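Local coordinates for tight junction protein ZO-3 (Homo sapiens, PDB 3KFV) that acts as a tight-junction scaffold linking claudins, occludin and junctional adhesion molecules to the actin cytoskeleton, here represented by its SH3 and guanylate kinase-like domains, at residues A[11-16]-A[21-26]; A[51-54]-A[60-63]; A[186-191]-A[216-221]; A[222-227]-A[257-262]; A[232-237]-A[246-251]. All blocks are in the same frame, centred on the assembly; numbering follows the deposited sequence.

Contact 1: residues A[11-16]-A[21-26]; sequences FELEPS and LGFTRG
Glu12 crosses from one arm of the loop to Arg25 on the other and meets it twice. Its OE2 accepts the backbone N of Arg25 at 2.8 Å, the donor arriving well above the carboxylate plane. OE1 lies 2.6 Å from Arg25 NH1 in a salt bridge that is weak as a hydrogen bond, because the N-H points poorly at the oxygen even though carboxylate and guanidinium are almost coplanar. A bend at chi2 (64°) swings the Glu12 carboxylate round to this double use. An alanine here would remove both carboxylate oxygens and is likely to leave the Arg25 backbone N-H without its acceptor and the guanidinium dependent on Glu79 and Thr126.

Next along the loop, Leu13 and Phe23 form a single antiparallel hydrogen-bonded pair, with N to O distances of 3.0 Å from Leu13 N to Phe23 O and again from Phe23 N to Leu13 O. The Phe23 ring carries Leu13 CB over one face, 3.8 Å from its centroid. It also directs its edge at the face of Phe11, a T-shaped pair with planes at 84° and centroids 5.0 Å apart.

These arms make the RT loop of the SH3 domain, between strands 5-9 and 28-33. A second acid, Glu79, takes both Glu12 N and Arg25 NH1, and Thr126 receives Arg25 NE. Phe11 packs on Ala72, Leu75 and Ala76, so the loop lies against helix 69-82.

Contact 2: residues A[51-54]-A[60-63]; sequences AVRM and EQER
Val52 and Arg53 each give up about 80 Å² to strand 60-63, more than any other residue here, and they do so in different ways. Val52 offers its two methyls: CG1 sits 3.5 Å from Glu60 CB, while CG2 comes within 3.8 Å of Arg63 CG. The aliphatic parts of two charged residues thus lie along the buried valine, which also touches Leu32 of strand 28-33.

Arg53 works through its backbone first. Its N donates to Glu62 O at 3.1 Å and its O accepts Gln61 N at 2.9 Å, the two backbone bonds between these segments; Ala51 and Gly64 continue the ladder. The side chain starts with CG anti to the backbone N (chi1 176°), then folds at chi3 and brings NH1 to 2.7 Å from Glu62 OE1. This is a salt bridge, but a poorly directed one: the planes of guanidinium and carboxylate stand 52° apart, and the hydrogen bond within it is weak.

Glu60, the third large contributor, lays CB and, alongside it, OE1 against the Val52 methyls, while CG meets the selenium of selenomethionine Met54 and OE2 bonds His30 ND1. Val52 pairs with Arg63 and Met54 with Glu60, both non-hydrogen-bonded pairs, and the shift of one residue between them is a beta bulge in the 60-63 strand.

This is the distal hairpin of the SH3 fold. Its chemistry implies that backbone bonds set the register, the Val52 methyls pack with the aliphatic parts of Glu60 and Arg63 on one face, and the Arg53-Glu62 ion pair adds a looser tie.

Contact 3: residues A[186-191]-A[216-221]; sequences IKLDTV and VQYYPI
The ring of Tyr218 has Leu188 over one face, with CD1 3.9 Å from the centroid and 14° off the normal, a CH-pi contact. Val191 reaches the same ring obliquely, its CG1 4.0 Å from Tyr218 CD1. At the ring edge, in plane, lies the carbonyl O of Val216, two residues earlier in the chain. Leu188 gets over the face because chi1 (-178°) points its CG directly away from the backbone N, which sends the branch out from the start of its helix. The same CD1 also brushes Val216 CG2 at 4.3 Å. No hydrogen bond crosses between the segments, and the side chains that meet across the 176 Å² interface do so through apolar groups and the ring.

A serine in place of Tyr218 would probably leave Leu188 CD1 and Val191 CG1 without the surface they rest on, opening a gap between helix and loop.

The chain just before the tyrosine turns sharply: Gln217, with positive phi, closes helix 207-215 in a Schellman motif. Across the contact, Leu188 stands just after the N-cap Lys187, in the first turn of helix 188-196, and also touches Leu213 of helix 207-215. Val191 continues onto Ala201 and Leu203 of strand 200-203. The contact therefore joins helix 188-196 to the loop entering strand 221-227, at the N-terminal end of that strand in the parallel sheet of the guanylate kinase-like domain.

Contact 4: residues A[222-227]-A[257-262]; sequences VVFFIP and KLRKHS
Phe224 and Ile226 of one parallel strand meet Leu258 and Arg259 of the helix that covers it, within the P-loop-kinase type of alpha/beta fold used by the guanylate kinase-like domain. Strand 221-227 leads through helices 230-240 and 248-262 to its neighbour 268-272, a beta-alpha-beta crossover. The axes of segments 222-227 and 257-262 approach to 10.1 Å at an angle of 126°, a spacing spanned by side chains alone, since no hydrogen bond crosses.

Along the strand the first to touch is Phe224. Its chi1 of 176° turns CG away from the backbone N and carries the ring out to the helix, where CE1 lies 3.7 Å from Leu258 CB. Leu258 CD1 sits in the plane of the ring, at its edge. The adjoining ring atom, Phe224 CZ, approaches Arg259 CB at 4.0 Å, so the outer rim of the ring meets two successive helix residues. Phe266, in the loop before strand 268-272, stacks on Phe224, which also touches Leu151 and Ala255.

Phe225 belongs to the other side of the sheet, where it meets Trp279 edge to face. Ile226 returns to the helix side and contacts the end of Arg259 instead of its root. The arginine is extended from CG to NE and crosses the isoleucine at about a right angle. Ile226 CD1 is 3.8 Å from Arg259 NH2, and Ile226 CG2 lies over one face of the guanidinium, 3.5 Å from Arg259 NH1.

Contact 5: residues A[232-237]-A[246-251]; sequences ALKALR and RSTRRL
Thr248 is set closely against the flank of Lys234, and there the packing of the two helices is densest. Its OG1 is 3.4 Å from Lys234 CA, and its CG2 lies 3.7 Å from Lys234 CB. The threonine has the largest area covered in this contact, 80 Å², and both its branches bear on Lys234 CB, OG1 reaching CA as well. Leu233 adds its CD2, 3.9 Å from the carbonyl O of Thr248.

The second point of contact is a methyl over a flat group. Leu251 places CD1 over one face of the Arg237 guanidinium, 3.9 Å from Arg237 NE, the two side chains crossing at about a right angle. Arg237 starts beside its backbone N (chi1 -75°) and bends at chi3 (64°), which brings the flat group across the leucine. Its polar end is held from outside the two segments: NH1 bonds Ser244 OG and forms a salt bridge with Asp156, while NH2 makes a weak bond to Pro153 O.

The outer side is looser. Lys234 runs on fully extended, leading its amino group away from Thr248. Arg246 comes no nearer than 4.4 Å, from its NE to Arg237 NH1, and makes a long, weak ion pair with the Asp156 that Arg237 grips. A shared acid would probably offset the proximity of the two positive charges.

Helix, loop and helix in this order correspond, as far as the topology shows, to the region that forms the LID in guanylate kinases, and Leu233 and Leu251 both touch Pro153, in the loop where an active kinase has its P-loop.

Overall arrangement
The five contacts divide between two domains. Contacts 1 and 2 belong to the SH3 domain, with centres about 13 Å apart, and touch directly where Arg53 NH2 makes a weak hydrogen bond to Gly22 O, tying RT loop to distal hairpin. Contacts 3, 4 and 5 lie in the guanylate kinase-like domain. Contacts 3 and 4 share strand 221-227 through adjoining segments, although their centres are about 20 Å apart. Contact 5 is nested in the crossover closed by contact 4; both use helix 248-262, with centres about 15 Å apart. Contact 1 comes within about 5 Å of contact 3 at nearest atoms, whereas contact 5 lies about 40 Å from contact 1 between centres. No ligand is bound in this apo structure.

Contact 1: residues A[11-16]-A[21-26]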
# COMPACT_ATOMS: atom_id res chain seq x y z
N PHE A 11 2.09 7.29 16.33
CA PHE A 11 2.91 6.64 17.33
C PHE A 11 2.32 5.26 17.62
O PHE A 11 1.18 4.97 17.23
CB PHE A 11 3.00 7.49 18.61
CG PHE A 11 1.67 7.78 19.25
CD1 PHE A 11 1.25 7.03 20.35
CD2 PHE A 11 0.86 8.79 18.77
CE1 PHE A 11 0.02 7.29 20.94
CE2 PHE A 11 -0.36 9.05 19.37
CZ PHE A 11 -0.78 8.30 20.45
N GLU A 12 3.09 4.41 18.28
CA GLU A 12 2.65 3.05 18.56
C GLU A 12 1.94 2.96 19.91
O GLU A 12 2.30 3.65 20.87
CB GLU A 12 3.84 2.08 18.49
CG GLU A 12 4.03 1.38 17.14
CD GLU A 12 4.36 2.35 16.00
OE1 GLU A 12 5.07 3.35 16.23
OE2 GLU A 12 3.92 2.10 14.85
N LEU A 13 0.92 2.11 19.97
CA LEU A 13 0.20 1.86 21.22
C LEU A 13 -0.27 0.41 21.27
O LEU A 13 -0.79 -0.12 20.29
CB LEU A 13 -1.00 2.80 21.35
CG LEU A 13 -1.76 2.70 22.67
CD1 LEU A 13 -0.91 3.27 23.80
CD2 LEU A 13 -3.10 3.42 22.59
N GLU A 14 -0.07 -0.23 22.42
CA GLU A 14 -0.47 -1.61 22.62
C GLU A 14 -1.96 -1.69 22.96
O GLU A 14 -2.50 -0.78 23.58
CB GLU A 14 0.35 -2.28 23.72
CG GLU A 14 1.80 -2.63 23.34
CD GLU A 14 1.90 -3.60 22.16
OE1 GLU A 14 3.00 -3.72 21.58
OE2 GLU A 14 0.88 -4.24 21.80
N PRO A 15 -2.61 -2.79 22.55
CA PRO A 15 -4.01 -3.02 22.90
C PRO A 15 -4.20 -2.97 24.41
O PRO A 15 -3.22 -3.06 25.16
CB PRO A 15 -4.28 -4.43 22.38
CG PRO A 15 -3.32 -4.60 21.26
CD PRO A 15 -2.08 -3.85 21.67
N SER A 16 -5.43 -2.83 24.87
CA SER A 16 -5.70 -2.74 26.29
C SER A 16 -7.11 -3.23 26.59
O SER A 16 -8.08 -2.71 26.04
CB SER A 16 -5.51 -1.31 26.78
OG SER A 16 -5.36 -1.25 28.19
N LEU A 21 -8.07 0.23 22.17
CA LEU A 21 -7.56 -0.25 20.89
C LEU A 21 -6.07 0.03 20.73
O LEU A 21 -5.57 1.06 21.17
CB LEU A 21 -8.35 0.37 19.74
CG LEU A 21 -9.84 0.01 19.68
CD1 LEU A 21 -10.55 0.73 18.54
CD2 LEU A 21 -10.01 -1.50 19.57
N GLY A 22 -5.37 -0.90 20.09
CA GLY A 22 -3.97 -0.71 19.79
C GLY A 22 -3.80 -0.16 18.39
O GLY A 22 -4.63 -0.39 17.51
N PHE A 23 -2.73 0.59 18.17
CA PHE A 23 -2.48 1.11 16.83
C PHE A 23 -1.01 1.30 16.49
O PHE A 23 -0.13 1.24 17.35
CB PHE A 23 -3.27 2.39 16.56
CG PHE A 23 -3.04 3.49 17.56
CD1 PHE A 23 -4.06 3.91 18.40
CD2 PHE A 23 -1.80 4.11 17.66
CE1 PHE A 23 -3.85 4.93 19.31
CE2 PHE A 23 -1.59 5.12 18.57
CZ PHE A 23 -2.62 5.54 19.40
N THR A 24 -0.78 1.55 15.21
CA THR A 24 0.56 1.68 14.66
C THR A 24 0.61 2.92 13.78
O THR A 24 -0.40 3.31 13.21
CB THR A 24 0.91 0.43 13.82
OG1 THR A 24 1.20 -0.66 14.70
CG2 THR A 24 2.11 0.67 12.90
N ARG A 25 1.78 3.54 13.67
CA ARG A 25 1.95 4.61 12.69
C ARG A 25 1.20 4.31 11.39
O ARG A 25 1.51 3.34 10.69
CB ARG A 25 3.43 4.82 12.38
CG ARG A 25 4.18 5.55 13.46
CD ARG A 25 5.66 5.61 13.16
NE ARG A 25 6.31 6.70 13.89
CZ ARG A 25 6.59 6.67 15.19
NH1 ARG A 25 6.27 5.61 15.91
NH2 ARG A 25 7.18 7.70 15.76
N GLY A 26 0.21 5.14 11.07
CA GLY A 26 -0.49 5.04 9.81
C GLY A 26 -1.92 4.54 9.91
O GLY A 26 -2.71 4.73 8.99

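Contact 2: residues A[51-54]-A[60-63]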
# COMPACT_ATOMS: atom_id res chain seq x y z
N ALA A 51 -13.84 5.25 19.31
CA ALA A 51 -13.38 5.19 17.92
C ALA A 51 -13.55 3.82 17.29
O ALA A 51 -13.77 2.83 17.98
CB ALA A 51 -11.92 5.62 17.84
N VAL A 52 -13.45 3.77 15.97
CA VAL A 52 -13.55 2.52 15.22
C VAL A 52 -12.42 2.45 14.21
O VAL A 52 -12.12 3.43 13.54
CB VAL A 52 -14.89 2.44 14.48
CG1 VAL A 52 -15.06 1.08 13.82
CG2 VAL A 52 -16.05 2.72 15.43
N ARG A 53 -11.77 1.29 14.10
CA ARG A 53 -10.66 1.16 13.17
C ARG A 53 -11.14 1.07 11.72
O ARG A 53 -12.22 0.55 11.44
CB ARG A 53 -9.75 -0.02 13.50
CG ARG A 53 -8.64 -0.21 12.47
CD ARG A 53 -7.64 -1.28 12.88
NE ARG A 53 -7.13 -1.06 14.22
CZ ARG A 53 -7.24 -1.93 15.22
NH1 ARG A 53 -7.84 -3.10 15.01
NH2 ARG A 53 -6.75 -1.64 16.42
N MSE A 54 -10.32 1.58 10.81
CA MSE A 54 -10.65 1.59 9.40
C MSE A 54 -9.65 0.73 8.65
O MSE A 54 -8.45 1.00 8.67
CB MSE A 54 -10.61 3.02 8.87
CG MSE A 54 -11.58 3.96 9.57
SE MSE A 54 -13.44 3.78 8.97
CE MSE A 54 -13.21 4.20 7.07
N GLU A 60 -15.63 -0.04 8.53
CA GLU A 60 -15.41 -0.05 9.98
C GLU A 60 -15.13 -1.45 10.50
O GLU A 60 -15.77 -2.42 10.10
CB GLU A 60 -16.61 0.56 10.72
CG GLU A 60 -16.95 1.99 10.28
CD GLU A 60 -17.82 2.73 11.28
OE1 GLU A 60 -18.20 2.15 12.32
OE2 GLU A 60 -18.13 3.92 11.02
N GLN A 61 -14.15 -1.55 11.40
CA GLN A 61 -13.77 -2.83 11.99
C GLN A 61 -13.94 -2.82 13.51
O GLN A 61 -15.01 -2.49 14.01
CB GLN A 61 -12.35 -3.22 11.56
CG GLN A 61 -12.20 -3.28 10.05
CD GLN A 61 -10.88 -3.89 9.60
OE1 GLN A 61 -9.90 -3.91 10.35
NE2 GLN A 61 -10.84 -4.38 8.36
N GLU A 62 -12.88 -3.16 14.24
CA GLU A 62 -12.97 -3.23 15.71
C GLU A 62 -13.38 -1.90 16.34
O GLU A 62 -12.74 -0.87 16.11
CB GLU A 62 -11.64 -3.70 16.31
CG GLU A 62 -11.16 -5.05 15.81
CD GLU A 62 -10.45 -4.96 14.48
OE1 GLU A 62 -10.27 -3.83 13.96
OE2 GLU A 62 -10.06 -6.03 13.94
N ARG A 63 -14.43 -1.94 17.15
CA ARG A 63 -14.88 -0.77 17.89
C ARG A 63 -14.21 -0.76 19.26
O ARG A 63 -13.91 -1.82 19.82
CB ARG A 63 -16.40 -0.80 18.04
CG ARG A 63 -17.03 0.55 18.35
CD ARG A 63 -18.55 0.48 18.21
NE ARG A 63 -19.15 -0.25 19.32
CZ ARG A 63 -19.88 0.31 20.28
NH1 ARG A 63 -20.11 1.61 20.27
NH2 ARG A 63 -20.38 -0.45 21.25

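Contact 3: residues A[186-191]-A[216-221]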
# COMPACT_ATOMS: atom_id res chain seq x y z
N ILE A 186 15.05 2.04 -3.62
CA ILE A 186 14.08 2.87 -4.33
C ILE A 186 13.96 4.20 -3.60
O ILE A 186 13.92 4.24 -2.36
CB ILE A 186 12.70 2.17 -4.40
CG1 ILE A 186 11.66 3.08 -5.05
CG2 ILE A 186 12.25 1.73 -3.00
CD1 ILE A 186 11.82 3.22 -6.54
N LYS A 187 13.92 5.29 -4.36
CA LYS A 187 13.80 6.62 -3.78
C LYS A 187 12.45 7.24 -4.09
O LYS A 187 11.97 7.16 -5.22
CB LYS A 187 14.92 7.53 -4.29
CG LYS A 187 16.27 7.19 -3.70
CD LYS A 187 17.40 7.57 -4.63
CE LYS A 187 18.65 6.77 -4.28
NZ LYS A 187 18.88 6.76 -2.80
N LEU A 188 11.86 7.85 -3.08
CA LEU A 188 10.60 8.57 -3.24
C LEU A 188 10.63 9.60 -4.38
O LEU A 188 9.67 9.71 -5.15
CB LEU A 188 10.24 9.26 -1.93
CG LEU A 188 8.92 10.02 -1.90
CD1 LEU A 188 7.77 9.05 -2.13
CD2 LEU A 188 8.77 10.76 -0.58
N ASP A 189 11.72 10.36 -4.50
CA ASP A 189 11.81 11.38 -5.55
C ASP A 189 11.61 10.78 -6.92
O ASP A 189 11.07 11.43 -7.82
CB ASP A 189 13.15 12.11 -5.52
CG ASP A 189 13.10 13.43 -6.28
OD1 ASP A 189 12.16 14.23 -6.02
OD2 ASP A 189 14.00 13.68 -7.13
N THR A 190 12.06 9.54 -7.10
CA THR A 190 11.89 8.88 -8.38
C THR A 190 10.42 8.81 -8.72
O THR A 190 10.01 9.16 -9.83
CB THR A 190 12.48 7.47 -8.38
OG1 THR A 190 13.90 7.55 -8.29
CG2 THR A 190 12.12 6.75 -9.66
N VAL A 191 9.62 8.39 -7.74
CA VAL A 191 8.18 8.26 -7.90
C VAL A 191 7.53 9.62 -8.10
O VAL A 191 6.71 9.80 -9.00
CB VAL A 191 7.53 7.55 -6.70
CG1 VAL A 191 6.05 7.32 -6.94
CG2 VAL A 191 8.24 6.23 -6.43
N VAL A 216 3.51 7.96 3.66
CA VAL A 216 3.61 9.32 3.12
C VAL A 216 2.41 9.64 2.24
O VAL A 216 2.36 10.70 1.62
CB VAL A 216 4.91 9.55 2.33
CG1 VAL A 216 6.12 9.32 3.22
CG2 VAL A 216 4.96 8.67 1.09
N GLN A 217 1.46 8.71 2.16
CA GLN A 217 0.17 8.98 1.53
C GLN A 217 0.21 9.08 -0.00
O GLN A 217 -0.58 9.79 -0.62
CB GLN A 217 -0.48 10.22 2.15
CG GLN A 217 -0.70 10.07 3.64
CD GLN A 217 -1.56 11.17 4.23
OE1 GLN A 217 -2.72 10.93 4.57
NE2 GLN A 217 -1.00 12.37 4.34
N TYR A 218 1.15 8.35 -0.60
CA TYR A 218 1.16 8.13 -2.03
C TYR A 218 0.21 7.00 -2.36
O TYR A 218 -0.22 6.85 -3.50
CB TYR A 218 2.57 7.78 -2.49
CG TYR A 218 3.41 8.99 -2.81
CD1 TYR A 218 4.02 9.12 -4.05
CD2 TYR A 218 3.58 10.01 -1.88
CE1 TYR A 218 4.79 10.23 -4.35
CE2 TYR A 218 4.34 11.13 -2.17
CZ TYR A 218 4.95 11.23 -3.41
OH TYR A 218 5.71 12.34 -3.72
N TYR A 219 -0.12 6.21 -1.34
CA TYR A 219 -1.09 5.12 -1.42
C TYR A 219 -1.12 4.41 -2.76
O TYR A 219 -2.06 4.58 -3.55
CB TYR A 219 -2.50 5.60 -1.07
CG TYR A 219 -2.64 5.99 0.38
CD1 TYR A 219 -2.51 5.04 1.39
CD2 TYR A 219 -2.90 7.30 0.74
CE1 TYR A 219 -2.64 5.39 2.72
CE2 TYR A 219 -3.03 7.66 2.07
CZ TYR A 219 -2.90 6.70 3.05
OH TYR A 219 -3.03 7.07 4.37
N PRO A 220 -0.10 3.57 -3.02
CA PRO A 220 -0.01 2.89 -4.31
C PRO A 220 -1.26 2.06 -4.52
O PRO A 220 -1.95 1.73 -3.55
CB PRO A 220 1.18 1.95 -4.14
CG PRO A 220 1.87 2.36 -2.88
CD PRO A 220 0.85 3.03 -2.04
N ILE A 221 -1.56 1.73 -5.77
CA ILE A 221 -2.50 0.66 -6.06
C ILE A 221 -1.66 -0.61 -6.06
O ILE A 221 -0.71 -0.73 -6.82
CB ILE A 221 -3.20 0.86 -7.41
CG1 ILE A 221 -4.03 2.15 -7.39
CG2 ILE A 221 -4.07 -0.34 -7.75
CD1 ILE A 221 -4.55 2.57 -8.75

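Contact 4: residues A[222-227]-A[257-262]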
# COMPACT_ATOMS: atom_id res chain seq x y z
N VAL A 222 -1.99 -1.55 -5.18
CA VAL A 222 -1.18 -2.77 -5.06
C VAL A 222 -1.91 -3.99 -5.60
O VAL A 222 -2.95 -4.39 -5.08
CB VAL A 222 -0.76 -3.05 -3.62
CG1 VAL A 222 0.09 -4.29 -3.56
CG2 VAL A 222 -0.01 -1.86 -3.06
N VAL A 223 -1.35 -4.59 -6.65
CA VAL A 223 -2.00 -5.71 -7.32
C VAL A 223 -1.15 -6.97 -7.26
O VAL A 223 -0.01 -6.98 -7.70
CB VAL A 223 -2.30 -5.38 -8.79
CG1 VAL A 223 -2.79 -6.62 -9.53
CG2 VAL A 223 -3.33 -4.25 -8.87
N PHE A 224 -1.72 -8.04 -6.71
CA PHE A 224 -1.01 -9.31 -6.56
C PHE A 224 -1.59 -10.37 -7.50
O PHE A 224 -2.80 -10.56 -7.55
CB PHE A 224 -1.05 -9.78 -5.11
CG PHE A 224 -0.42 -11.13 -4.89
CD1 PHE A 224 0.95 -11.25 -4.70
CD2 PHE A 224 -1.19 -12.28 -4.88
CE1 PHE A 224 1.53 -12.48 -4.50
CE2 PHE A 224 -0.61 -13.52 -4.68
CZ PHE A 224 0.75 -13.62 -4.49
N PHE A 225 -0.71 -11.05 -8.23
CA PHE A 225 -1.12 -12.06 -9.19
C PHE A 225 -0.91 -13.47 -8.64
O PHE A 225 0.21 -13.84 -8.28
CB PHE A 225 -0.35 -11.89 -10.49
CG PHE A 225 -0.72 -10.66 -11.25
CD1 PHE A 225 -1.86 -10.64 -12.05
CD2 PHE A 225 0.06 -9.53 -11.17
CE1 PHE A 225 -2.21 -9.51 -12.76
CE2 PHE A 225 -0.29 -8.38 -11.88
CZ PHE A 225 -1.42 -8.38 -12.68
N ILE A 226 -1.98 -14.26 -8.61
CA ILE A 226 -1.93 -15.60 -8.04
C ILE A 226 -1.73 -16.65 -9.11
O ILE A 226 -2.57 -16.81 -10.00
CB ILE A 226 -3.21 -15.93 -7.26
CG1 ILE A 226 -3.72 -14.71 -6.49
CG2 ILE A 226 -2.98 -17.09 -6.30
CD1 ILE A 226 -5.06 -14.92 -5.83
N PRO A 227 -0.61 -17.40 -9.03
CA PRO A 227 -0.28 -18.48 -9.96
C PRO A 227 -1.05 -19.76 -9.65
O PRO A 227 -1.15 -20.13 -8.49
CB PRO A 227 1.21 -18.72 -9.71
CG PRO A 227 1.65 -17.67 -8.71
CD PRO A 227 0.42 -17.24 -7.99
N LYS A 257 5.08 -16.70 -0.46
CA LYS A 257 5.54 -15.95 0.71
C LYS A 257 4.78 -14.65 0.87
O LYS A 257 4.37 -14.29 1.98
CB LYS A 257 7.05 -15.68 0.62
CG LYS A 257 7.63 -14.91 1.79
N LEU A 258 4.58 -13.93 -0.24
CA LEU A 258 3.82 -12.68 -0.23
C LEU A 258 2.37 -12.89 0.19
O LEU A 258 1.82 -12.13 0.98
CB LEU A 258 3.86 -12.02 -1.61
CG LEU A 258 5.18 -11.41 -2.07
CD1 LEU A 258 5.11 -11.04 -3.54
CD2 LEU A 258 5.55 -10.21 -1.22
N ARG A 259 1.74 -13.93 -0.36
CA ARG A 259 0.34 -14.21 -0.05
C ARG A 259 0.15 -14.59 1.42
O ARG A 259 -0.81 -14.19 2.06
CB ARG A 259 -0.20 -15.33 -0.95
CG ARG A 259 -1.71 -15.50 -0.88
CD ARG A 259 -2.21 -16.56 -1.86
NE ARG A 259 -3.65 -16.48 -2.08
CZ ARG A 259 -4.37 -17.40 -2.71
NH1 ARG A 259 -3.78 -18.48 -3.20
NH2 ARG A 259 -5.68 -17.23 -2.87
N LYS A 260 1.09 -15.38 1.94
CA LYS A 260 1.03 -15.83 3.33
C LYS A 260 1.05 -14.64 4.28
O LYS A 260 0.14 -14.47 5.09
CB LYS A 260 2.21 -16.76 3.63
CG LYS A 260 2.15 -17.46 4.98
N HIS A 261 2.07 -13.81 4.15
CA HIS A 261 2.37 -12.79 5.16
C HIS A 261 2.05 -11.34 4.76
O HIS A 261 2.12 -10.44 5.61
CB HIS A 261 3.84 -12.90 5.58
CG HIS A 261 4.28 -14.31 5.86
ND1 HIS A 261 5.33 -14.91 5.19
CD2 HIS A 261 3.81 -15.24 6.72
CE1 HIS A 261 5.49 -16.14 5.63
NE2 HIS A 261 4.57 -16.37 6.56
N SER A 262 1.71 -11.10 3.50
CA SER A 262 1.56 -9.72 3.04
C SER A 262 0.17 -9.37 2.50
O SER A 262 -0.08 -8.22 2.14
CB SER A 262 2.64 -9.37 2.01
OG SER A 262 3.93 -9.35 2.61

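Contact 5: residues A[232-237]-A[246-251]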
# COMPACT_ATOMS: atom_id res chain seq x y z
N ALA A 232 2.07 -24.21 -14.68
CA ALA A 232 1.21 -23.20 -15.30
C ALA A 232 1.90 -21.85 -15.42
O ALA A 232 1.65 -21.10 -16.36
CB ALA A 232 -0.10 -23.07 -14.53
N LEU A 233 2.76 -21.55 -14.45
CA LEU A 233 3.50 -20.29 -14.43
C LEU A 233 4.68 -20.32 -15.41
O LEU A 233 5.00 -19.31 -16.04
CB LEU A 233 4.00 -20.00 -13.02
CG LEU A 233 4.89 -18.76 -12.87
CD1 LEU A 233 4.16 -17.51 -13.32
CD2 LEU A 233 5.37 -18.63 -11.43
N LYS A 234 5.33 -21.47 -15.51
CA LYS A 234 6.44 -21.64 -16.44
C LYS A 234 5.93 -21.50 -17.87
O LYS A 234 6.58 -20.90 -18.72
CB LYS A 234 7.10 -23.00 -16.25
CG LYS A 234 8.38 -23.19 -17.03
CD LYS A 234 8.87 -24.63 -16.95
CE LYS A 234 10.11 -24.84 -17.81
NZ LYS A 234 10.50 -26.28 -17.89
N ALA A 235 4.75 -22.06 -18.11
CA ALA A 235 4.11 -21.96 -19.42
C ALA A 235 3.85 -20.50 -19.74
O ALA A 235 4.33 -19.98 -20.75
CB ALA A 235 2.82 -22.73 -19.43
N LEU A 236 3.09 -19.84 -18.88
CA LEU A 236 2.79 -18.42 -19.03
C LEU A 236 4.03 -17.57 -19.31
O LEU A 236 4.03 -16.73 -20.21
CB LEU A 236 2.09 -17.90 -17.77
CG LEU A 236 1.59 -16.46 -17.76
CD1 LEU A 236 0.71 -16.19 -18.97
CD2 LEU A 236 0.83 -16.18 -16.48
N ARG A 237 5.09 -17.80 -18.54
CA ARG A 237 6.30 -17.00 -18.69
C ARG A 237 6.99 -17.28 -20.02
O ARG A 237 7.45 -16.36 -20.69
CB ARG A 237 7.26 -17.20 -17.51
CG ARG A 237 6.81 -16.48 -16.24
CD ARG A 237 7.92 -16.35 -15.20
NE ARG A 237 9.03 -15.52 -15.68
CZ ARG A 237 9.05 -14.19 -15.66
NH1 ARG A 237 10.11 -13.54 -16.11
NH2 ARG A 237 8.01 -13.51 -15.19
N ARG A 246 14.79 -16.39 -15.67
CA ARG A 246 14.48 -16.27 -14.24
C ARG A 246 13.72 -17.48 -13.71
O ARG A 246 12.87 -18.06 -14.40
CB ARG A 246 13.73 -14.97 -13.96
CG ARG A 246 14.64 -13.75 -13.90
CD ARG A 246 13.87 -12.45 -14.10
NE ARG A 246 12.90 -12.20 -13.03
CZ ARG A 246 12.43 -11.00 -12.72
NH1 ARG A 246 12.83 -9.92 -13.39
NH2 ARG A 246 11.55 -10.86 -11.73
N SER A 247 14.03 -17.87 -12.48
CA SER A 247 13.48 -19.08 -11.89
C SER A 247 11.96 -19.04 -11.80
O SER A 247 11.39 -18.22 -11.06
CB SER A 247 14.09 -19.36 -10.52
N THR A 248 11.30 -19.91 -12.55
CA THR A 248 9.88 -20.15 -12.37
C THR A 248 9.69 -20.67 -10.96
O THR A 248 8.60 -20.64 -10.39
CB THR A 248 9.37 -21.18 -13.38
OG1 THR A 248 9.18 -20.55 -14.66
CG2 THR A 248 8.05 -21.79 -12.92
N ARG A 249 10.79 -21.14 -10.38
CA ARG A 249 10.79 -21.76 -9.07
C ARG A 249 10.90 -20.70 -7.97
O ARG A 249 10.06 -20.64 -7.07
CB ARG A 249 11.94 -22.76 -8.98
CG ARG A 249 11.67 -23.97 -8.10
CD ARG A 249 12.32 -25.22 -8.70
NE ARG A 249 13.47 -24.90 -9.54
CZ ARG A 249 14.74 -24.91 -9.13
NH1 ARG A 249 15.03 -25.21 -7.87
NH2 ARG A 249 15.72 -24.60 -9.98
N ARG A 250 11.93 -19.86 -8.06
CA ARG A 250 12.11 -18.78 -7.09
C ARG A 250 10.91 -17.82 -7.09
O ARG A 250 10.53 -17.27 -6.05
CB ARG A 250 13.39 -18.00 -7.37
N LEU A 251 10.30 -17.64 -8.26
CA LEU A 251 9.18 -16.72 -8.41
C LEU A 251 7.88 -17.28 -7.82
O LEU A 251 7.11 -16.54 -7.21
CB LEU A 251 8.97 -16.34 -9.87
CG LEU A 251 9.94 -15.31 -10.45
CD1 LEU A 251 9.59 -15.01 -11.89
CD2 LEU A 251 9.94 -14.03 -9.62